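PDB 3PME: type C neurotoxin from Clostridium botulinum, which probably attaches the C/D mosaic botulinum neurotoxin to nerve-cell membranes through this receptor-binding domain, with gangliosides and phosphatidylethanolamine as likely partners. Local coordinates for residues N59-A64 with V173-T178; T146-G151 with S202-N207. All coordinates share one frame; numbering follows the deposited sequence.

Contact 1 (N59-A64 with V173-T178)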
loop_
_atom_site.group_PDB
_atom_site.type_symbol
_atom_site.label_atom_id
_atom_site.label_comp_id
_atom_site.label_asym_id
_atom_site.label_seq_id
_atom_site.Cartn_x
_atom_site.Cartn_y
_atom_site.Cartn_z
ATOM N N ASN A 59 24.170 -22.863 13.567
ATOM C CA ASN A 59 25.017 -23.441 12.531
ATOM C C ASN A 59 24.804 -22.792 11.172
ATOM O O ASN A 59 25.670 -22.862 10.301
ATOM C CB ASN A 59 24.825 -24.959 12.453
ATOM C CG ASN A 59 25.285 -25.667 13.712
ATOM O OD1 ASN A 59 24.481 -26.241 14.444
ATOM N ND2 ASN A 59 26.578 -25.609 13.982
ATOM N N ILE A 60 23.650 -22.155 10.994
ATOM C CA ILE A 60 23.377 -21.396 9.782
ATOM C C ILE A 60 24.410 -20.293 9.561
ATOM O O ILE A 60 24.735 -19.965 8.423
ATOM C CB ILE A 60 21.974 -20.749 9.824
ATOM C CG1 ILE A 60 20.893 -21.803 9.630
ATOM C CG2 ILE A 60 21.834 -19.679 8.747
ATOM C CD1 ILE A 60 19.493 -21.241 9.754
ATOM N N LEU A 61 24.921 -19.720 10.648
ATOM C CA LEU A 61 25.877 -18.618 10.538
ATOM C C LEU A 61 27.222 -19.079 9.998
ATOM O O LEU A 61 28.016 -18.267 9.529
ATOM C CB LEU A 61 26.056 -17.908 11.878
ATOM C CG LEU A 61 24.811 -17.155 12.343
ATOM C CD1 LEU A 61 25.125 -16.369 13.598
ATOM C CD2 LEU A 61 24.301 -16.238 11.243
ATOM N N TYR A 62 27.481 -20.381 10.060
ATOM C CA TYR A 62 28.715 -20.906 9.493
ATOM C C TYR A 62 28.488 -21.227 8.021
ATOM O O TYR A 62 28.440 -22.396 7.615
ATOM C CB TYR A 62 29.190 -22.144 10.254
ATOM C CG TYR A 62 30.586 -22.569 9.878
ATOM C CD1 TYR A 62 31.699 -21.905 10.385
ATOM C CD2 TYR A 62 30.795 -23.632 9.013
ATOM C CE1 TYR A 62 32.979 -22.299 10.037
ATOM C CE2 TYR A 62 32.067 -24.028 8.664
ATOM C CZ TYR A 62 33.151 -23.361 9.177
ATOM O OH TYR A 62 34.413 -23.766 8.814
ATOM N N SER A 63 28.353 -20.173 7.225
ATOM C CA SER A 63 27.961 -20.296 5.827
ATOM C C SER A 63 28.254 -18.989 5.103
ATOM O O SER A 63 28.873 -18.085 5.662
ATOM C CB SER A 63 26.467 -20.595 5.723
ATOM O OG SER A 63 25.703 -19.451 6.076
ATOM N N ALA A 64 27.779 -18.888 3.866
ATOM C CA ALA A 64 27.989 -17.694 3.055
ATOM C C ALA A 64 27.373 -16.453 3.685
ATOM O O ALA A 64 27.698 -15.346 3.282
ATOM C CB ALA A 64 27.430 -17.899 1.658
ATOM N N VAL A 173 32.509 -8.048 12.148
ATOM C CA VAL A 173 31.131 -8.021 12.618
ATOM C C VAL A 173 30.820 -9.401 13.193
ATOM O O VAL A 173 31.049 -10.418 12.538
ATOM C CB VAL A 173 30.139 -7.686 11.484
ATOM C CG1 VAL A 173 28.707 -7.831 11.984
ATOM C CG2 VAL A 173 30.384 -6.276 10.957
ATOM N N LYS A 174 30.347 -9.435 14.433
ATOM C CA LYS A 174 29.930 -10.681 15.062
ATOM C C LYS A 174 28.421 -10.729 14.958
ATOM O O LYS A 174 27.742 -9.950 15.620
ATOM C CB LYS A 174 30.368 -10.702 16.536
ATOM C CG LYS A 174 29.855 -11.874 17.366
ATOM C CD LYS A 174 30.390 -13.196 16.864
ATOM C CE LYS A 174 29.947 -14.357 17.751
ATOM N NZ LYS A 174 28.447 -14.462 17.781
ATOM N N LEU A 175 27.914 -11.612 14.106
ATOM C CA LEU A 175 26.469 -11.794 13.965
ATOM C C LEU A 175 25.952 -12.595 15.132
ATOM O O LEU A 175 26.661 -13.432 15.689
ATOM C CB LEU A 175 26.130 -12.543 12.677
ATOM C CG LEU A 175 26.505 -11.839 11.376
ATOM C CD1 LEU A 175 26.315 -12.767 10.192
ATOM C CD2 LEU A 175 25.715 -10.538 11.218
ATOM N N ASP A 176 24.707 -12.332 15.498
ATOM C CA ASP A 176 24.051 -13.090 16.546
ATOM C C ASP A 176 22.896 -13.917 15.987
ATOM O O ASP A 176 22.258 -13.531 15.002
ATOM C CB ASP A 176 23.542 -12.153 17.628
ATOM C CG ASP A 176 23.271 -12.877 18.925
ATOM O OD1 ASP A 176 24.246 -13.264 19.602
ATOM O OD2 ASP A 176 22.088 -13.077 19.259
ATOM N N LYS A 177 22.621 -15.047 16.635
ATOM C CA LYS A 177 21.571 -15.952 16.176
ATOM C C LYS A 177 20.169 -15.484 16.568
ATOM O O LYS A 177 19.179 -16.018 16.071
ATOM C CB LYS A 177 21.806 -17.357 16.727
ATOM C CG LYS A 177 21.525 -17.471 18.212
ATOM C CD LYS A 177 22.117 -18.746 18.779
ATOM C CE LYS A 177 21.722 -18.937 20.236
ATOM N NZ LYS A 177 20.253 -19.099 20.373
ATOM N N THR A 178 20.083 -14.490 17.447
ATOM C CA THR A 178 18.785 -14.002 17.920
ATOM C C THR A 178 18.379 -12.704 17.219
ATOM O O THR A 178 19.196 -11.791 17.062
ATOM C CB THR A 178 18.802 -13.761 19.436
ATOM O OG1 THR A 178 19.146 -14.983 20.102
ATOM C CG2 THR A 178 17.431 -13.293 19.920
#
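Leu175 O is met by two quite different groups: Lys174 NZ bonds to it at 2.9 Å, while Leu61 CD1 of the facing loop packs against it at 3.9 Å. The lysine reaches its neighbour's carbonyl by curling back, with a bend at chi2 (64°), and its ammonium arrives tilted 24° from the carbonyl plane. Leu61 carries the rest of the contact with its two methyl branches. Leu61 CD1 lies mainly over backbone, 4.1 Å from Asp176 C, with Leu175 CB beside it. The other branch, Leu61 CD2, meets Leu175 CD1 at 4.1 Å. The two leucine side chains run obliquely to one another. With 136 Å² buried in all and every touching residue partly exposed, this is a small apolar patch at the surface.

It joins two loops of the N-terminal, concanavalin-like half of the receptor-binding region: one connects strands 51-55 and 68-77, the other leads from strand 160-166 into strand 178-181. Each has its own local bracing. In 59-64, Tyr62 N bonds to Asn59 O, and an inverse gamma turn centred on Tyr62 follows. Ser63 OG donates to Ile60 O at 2.6 Å, nearly in line with the carbonyl bond (173°), and also bonds to the backbone N of Ile65, which links Ile60 to the residues just after the turn. In 173-178, Asp176 forms an Asx turn: Asp176 OD2 accepts from Thr178 N at 3.0 Å, the N lying above the carboxylate plane. The loop is further held by Tyr66 OH at Leu175 N and by backbone bonding between Lys177 and Leu56, both partners belonging to the 56-67 connection that also carries Leu61.

Contact 2 (T146-G151 with S202-N207). With SO4 (sulfate ion), chain B.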
loop_
_atom_site.group_PDB
_atom_site.type_symbol
_atom_site.label_atom_id
_atom_site.label_comp_id
_atom_site.label_asym_id
_atom_site.label_seq_id
_atom_site.Cartn_x
_atom_site.Cartn_y
_atom_site.Cartn_z
ATOM N N THR A 146 20.788 -5.602 0.752
ATOM C CA THR A 146 21.822 -6.595 0.426
ATOM C C THR A 146 23.120 -6.198 1.126
ATOM O O THR A 146 23.414 -5.008 1.296
ATOM C CB THR A 146 22.046 -6.777 -1.100
ATOM O OG1 THR A 146 22.587 -5.573 -1.668
ATOM C CG2 THR A 146 20.737 -7.130 -1.814
ATOM N N ASN A 147 23.873 -7.204 1.558
ATOM C CA ASN A 147 25.120 -6.971 2.279
ATOM C C ASN A 147 26.214 -7.815 1.674
ATOM O O ASN A 147 26.036 -9.004 1.467
ATOM C CB ASN A 147 24.973 -7.363 3.751
ATOM C CG ASN A 147 23.861 -6.609 4.457
ATOM O OD1 ASN A 147 24.028 -5.456 4.851
ATOM N ND2 ASN A 147 22.724 -7.267 4.636
ATOM N N ASN A 148 27.351 -7.200 1.386
ATOM C CA ASN A 148 28.507 -7.974 0.969
ATOM C C ASN A 148 29.761 -7.444 1.644
ATOM O O ASN A 148 30.143 -6.285 1.471
ATOM C CB ASN A 148 28.659 -7.989 -0.555
ATOM C CG ASN A 148 29.549 -9.116 -1.033
ATOM O OD1 ASN A 148 30.649 -9.315 -0.516
ATOM N ND2 ASN A 148 29.076 -9.870 -2.019
ATOM N N ILE A 149 30.372 -8.306 2.437
ATOM C CA ILE A 149 31.540 -7.933 3.222
ATOM C C ILE A 149 32.699 -7.493 2.330
ATOM O O ILE A 149 33.638 -6.844 2.794
ATOM C CB ILE A 149 31.965 -9.093 4.145
ATOM C CG1 ILE A 149 32.803 -8.566 5.307
ATOM C CG2 ILE A 149 32.673 -10.176 3.357
ATOM C CD1 ILE A 149 32.083 -7.508 6.116
ATOM N N MET A 150 32.613 -7.816 1.043
ATOM C CA MET A 150 33.641 -7.421 0.085
ATOM C C MET A 150 33.439 -6.006 -0.430
ATOM O O MET A 150 34.274 -5.485 -1.168
ATOM C CB MET A 150 33.693 -8.396 -1.092
ATOM C CG MET A 150 34.364 -9.719 -0.757
ATOM S SD MET A 150 34.275 -10.897 -2.118
ATOM C CE MET A 150 32.508 -11.191 -2.192
ATOM N N GLY A 151 32.334 -5.373 -0.051
ATOM C CA GLY A 151 32.097 -4.031 -0.534
ATOM C C GLY A 151 31.053 -3.243 0.217
ATOM O O GLY A 151 31.380 -2.437 1.095
ATOM N N SER A 202 20.886 -16.172 2.165
ATOM C CA SER A 202 22.325 -16.346 2.359
ATOM C C SER A 202 23.114 -15.974 1.110
ATOM O O SER A 202 24.203 -16.492 0.865
ATOM C CB SER A 202 22.635 -17.791 2.734
ATOM O OG SER A 202 22.224 -18.647 1.685
ATOM N N LYS A 203 22.553 -15.086 0.306
ATOM C CA LYS A 203 23.260 -14.555 -0.844
ATOM C C LYS A 203 22.802 -13.128 -1.077
ATOM O O LYS A 203 21.773 -12.704 -0.543
ATOM C CB LYS A 203 22.985 -15.405 -2.087
ATOM C CG LYS A 203 21.537 -15.379 -2.526
ATOM C CD LYS A 203 21.259 -16.366 -3.648
ATOM C CE LYS A 203 21.515 -15.767 -5.011
ATOM N NZ LYS A 203 21.060 -16.705 -6.079
ATOM N N GLU A 204 23.565 -12.403 -1.880
ATOM C CA GLU A 204 23.209 -11.071 -2.324
ATOM C C GLU A 204 22.314 -11.214 -3.550
ATOM O O GLU A 204 22.761 -11.662 -4.605
ATOM C CB GLU A 204 24.487 -10.294 -2.668
ATOM C CG GLU A 204 24.258 -8.934 -3.277
ATOM C CD GLU A 204 25.552 -8.264 -3.696
ATOM O OE1 GLU A 204 26.632 -8.783 -3.338
ATOM O OE2 GLU A 204 25.481 -7.227 -4.390
ATOM N N LEU A 205 21.034 -10.867 -3.412
ATOM C CA LEU A 205 20.098 -11.050 -4.513
ATOM C C LEU A 205 20.372 -10.037 -5.614
ATOM O O LEU A 205 20.636 -8.870 -5.329
ATOM C CB LEU A 205 18.655 -10.891 -4.034
ATOM C CG LEU A 205 18.100 -11.935 -3.067
ATOM C CD1 LEU A 205 16.633 -11.635 -2.767
ATOM C CD2 LEU A 205 18.255 -13.332 -3.636
ATOM N N SER A 206 20.306 -10.483 -6.863
ATOM C CA SER A 206 20.453 -9.583 -8.004
ATOM C C SER A 206 19.272 -8.620 -8.065
ATOM O O SER A 206 18.233 -8.869 -7.466
ATOM C CB SER A 206 20.514 -10.378 -9.306
ATOM O OG SER A 206 19.270 -10.998 -9.571
ATOM N N ASN A 207 19.425 -7.523 -8.793
ATOM C CA ASN A 207 18.304 -6.626 -9.016
ATOM C C ASN A 207 17.111 -7.366 -9.599
ATOM O O ASN A 207 15.965 -7.128 -9.206
ATOM C CB ASN A 207 18.712 -5.475 -9.922
ATOM C CG ASN A 207 19.676 -4.536 -9.241
ATOM O OD1 ASN A 207 20.060 -4.764 -8.094
ATOM N ND2 ASN A 207 20.060 -3.468 -9.929
HETATM S S SO4 B . 22.957 -6.233 -10.093
HETATM O O1 SO4 B . 23.403 -5.935 -8.733
HETATM O O2 SO4 B . 24.013 -6.975 -10.777
HETATM O O3 SO4 B . 21.749 -7.044 -10.047
HETATM O O4 SO4 B . 22.689 -4.983 -10.799
HETATM O O HOH W 1 23.206 -5.804 -4.404
#
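Glu204 extends from its CB toward Thr146 and Asn148, with CG anti to the backbone N (chi1 174°) and the chain straight beyond it. Glu204 CG crosses the threonine side chain, 3.8 Å from Thr146 CB. The carboxylate then divides its two oxygens. Glu204 OE1 accepts from Asn148 ND2 at 3.0 Å in a nearly straight bond (N-H...O 163°); it lies close to the amide plane, although amide and carboxylate are turned 77° apart. Glu204 OE2 accepts a hydrogen bond from a water at 2.7 Å, and that water also bonds Thr146 OG1 at 2.8 Å, so one carboxylate bridges Thr146, through the water, and Asn148 directly.

The asparagine amide is fixed from its other end: Asn148 OD1 accepts from Met150 N at 2.9 Å on an in-plane lone pair, an Asx turn within the type I turn from Asn148 to Gly151. Thr146 CG2 adds a contact 3.9 Å from Leu205 O. Farther along, Asn207 N donates to a sulfate oxygen, O3, at 2.7 Å, the anion resting at the start of a helix.

Ser70 OG, on strand 68-77, bonds both Lys203 O and Leu205 N and so holds the backbone flanking Glu204. The 202-207 connection thus runs from strand 193-201 past the end of strand 141-148 to Ser206, the N-cap of helix 207-218, whose Ile210 packs on both Thr146 and Leu205.

In the fold
Contacts 1 and 2 have centres about 15 Å apart and meet directly where Ala64 CB packs 3.6 Å from Ser202 O. Their segments alternate along the chain, 59-64, 146-151, 173-178 and 202-207, so that the chain passes between the two places repeatedly within the lectin-like half. The loop of 59-64 continues into strand 68-77, which pairs with the strands leading to both segments of contact 2. Contact 1 is held across its loops by leucine packing alone, contact 2 by a direct and a water-mediated bond as well as packing. The sulfate beside contact 2 probably came from the crystallisation liquor; in related neurotoxins the ganglioside site lies in the C-terminal trefoil half.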